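YbbR family protein (Desulfitobacterium hafniense, PDB 3LYW) is of unknown function, this chain being one helix-free, mostly beta-strand piece of a longer protein of the YbbR family. Local coordinates at residues A[51-54]-A[55-59]. Residues are numbered along the deposited sequence; the frame is centred on the assembly and turned at random.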
loop_
_atom_site.group_PDB
_atom_site.type_symbol
_atom_site.label_atom_id
_atom_site.label_comp_id
_atom_site.label_asym_id
_atom_site.label_seq_id
_atom_site.Cartn_x
_atom_site.Cartn_y
_atom_site.Cartn_z
ATOM N N GLY A 51 7.864 -0.658 13.873
ATOM C CA GLY A 51 7.648 -0.339 15.274
ATOM C C GLY A 51 6.238 -0.371 15.828
ATOM O O GLY A 51 5.954 0.309 16.810
ATOM N N SER A 52 5.354 -1.155 15.227
ATOM C CA SER A 52 3.981 -1.234 15.718
ATOM C C SER A 52 3.814 -2.262 16.824
ATOM O O SER A 52 4.524 -3.265 16.862
ATOM C CB SER A 52 3.018 -1.579 14.578
ATOM O OG SER A 52 2.812 -0.468 13.719
ATOM N N GLU A 53 2.873 -2.001 17.724
ATOM C CA GLU A 53 2.569 -2.923 18.812
ATOM C C GLU A 53 1.291 -3.673 18.426
ATOM O O GLU A 53 0.589 -3.269 17.502
ATOM C CB GLU A 53 2.341 -2.156 20.114
ATOM C CG GLU A 53 1.228 -1.125 20.034
ATOM C CD GLU A 53 0.983 -0.412 21.357
ATOM O OE1 GLU A 53 0.572 -1.078 22.332
ATOM O OE2 GLU A 53 1.202 0.818 21.418
ATOM N N PRO A 54 0.978 -4.786 19.109
ATOM C CA PRO A 54 -0.238 -5.527 18.765
ATOM C C PRO A 54 -1.445 -4.624 18.946
ATOM O O PRO A 54 -1.353 -3.585 19.591
ATOM C CB PRO A 54 -0.236 -6.684 19.768
ATOM C CG PRO A 54 1.225 -6.855 20.099
ATOM C CD PRO A 54 1.691 -5.437 20.219
ATOM N N GLY A 55 -2.573 -5.016 18.371
ATOM C CA GLY A 55 -3.779 -4.223 18.510
ATOM C C GLY A 55 -4.229 -3.666 17.176
ATOM O O GLY A 55 -3.715 -4.074 16.129
ATOM N N GLU A 56 -5.166 -2.721 17.206
ATOM C CA GLU A 56 -5.687 -2.142 15.974
ATOM C C GLU A 56 -5.140 -0.737 15.804
ATOM O O GLU A 56 -5.238 0.079 16.719
ATOM C CB GLU A 56 -7.223 -2.110 16.010
ATOM C CG GLU A 56 -7.865 -1.728 14.675
ATOM C CD GLU A 56 -9.375 -1.918 14.666
ATOM O OE1 GLU A 56 -10.085 -1.098 15.281
ATOM O OE2 GLU A 56 -9.853 -2.895 14.050
ATOM N N HIS A 57 -4.558 -0.467 14.639
ATOM C CA HIS A 57 -3.985 0.840 14.345
ATOM C C HIS A 57 -4.305 1.246 12.912
ATOM O O HIS A 57 -4.646 0.404 12.070
ATOM C CB HIS A 57 -2.463 0.806 14.492
ATOM C CG HIS A 57 -1.991 0.088 15.714
ATOM N ND1 HIS A 57 -2.261 0.529 16.989
ATOM C CD2 HIS A 57 -1.295 -1.066 15.850
ATOM C CE1 HIS A 57 -1.753 -0.323 17.862
ATOM N NE2 HIS A 57 -1.163 -1.298 17.199
ATOM N N ASP A 58 -4.180 2.541 12.633
ATOM C CA ASP A 58 -4.406 3.062 11.278
ATOM C C ASP A 58 -3.057 3.313 10.623
ATOM O O ASP A 58 -2.122 3.783 11.286
ATOM C CB ASP A 58 -5.180 4.376 11.320
ATOM C CG ASP A 58 -6.467 4.257 12.095
ATOM O OD1 ASP A 58 -7.201 3.272 11.871
ATOM O OD2 ASP A 58 -6.742 5.147 12.924
ATOM N N TYR A 59 -2.961 3.016 9.332
ATOM C CA TYR A 59 -1.723 3.215 8.610
ATOM C C TYR A 59 -1.982 3.969 7.319
ATOM O O TYR A 59 -2.976 3.729 6.635
ATOM C CB TYR A 59 -1.072 1.860 8.310
ATOM C CG TYR A 59 -0.720 1.071 9.553
ATOM C CD1 TYR A 59 0.471 1.309 10.248
ATOM C CD2 TYR A 59 -1.582 0.093 10.048
ATOM C CE1 TYR A 59 0.788 0.593 11.395
ATOM C CE2 TYR A 59 -1.269 -0.628 11.206
ATOM C CZ TYR A 59 -0.083 -0.372 11.868
ATOM O OH TYR A 59 0.228 -1.092 12.999
#
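H57 points its imidazole at the loop that leads into its own strand, and its NE2-H donates to E53 O and, weakly, to P54 O. The stronger bond, from H57 NE2 to E53 O, is 2.7 Å long with an N-H...O angle of 148°; the carbonyl lies at the ring edge, close to the imidazole plane, while NE2 sits well above the plane of the E53 carbonyl. The weak bond joins H57 NE2 to P54 O at 3.3 Å, so one N-H serves two acceptors. Histidine suits the place because its ring carries an N-H far enough from the strand to meet these carbonyls. Were H57 replaced by an alanine, E53 O would probably lose its NE2 donor and P54 O its weak one, and the loop would be likely to move more freely. With CG anti to its carbonyl carbon (chi1 -44°), H57 swings its ring over to the loop, and G55 C lies against one ring face. The side chain of E53 meets the imidazole through CG, 3.7 Å from H57 NE2. Residues 51-54 close the connection of the beta-hairpin formed by strands 44-48 and 55-63, and the second of these pairs in turn with strand 69-85, G55, H57 and Y59 bonding through their backbones to L83, L81 and V79. G55 suits the corner because, at phi 115°, any CB would collide with P54 O. Two residues beyond H57, on the same side of the strand, Y59 reaches the loop with its long phenol: Y59 OH and S52 OG, a short-armed hydroxyl, share a 2.8 Å hydrogen bond, S52 OG lying in the ring plane. S52 OG also makes a weak hydrogen bond with L49 O.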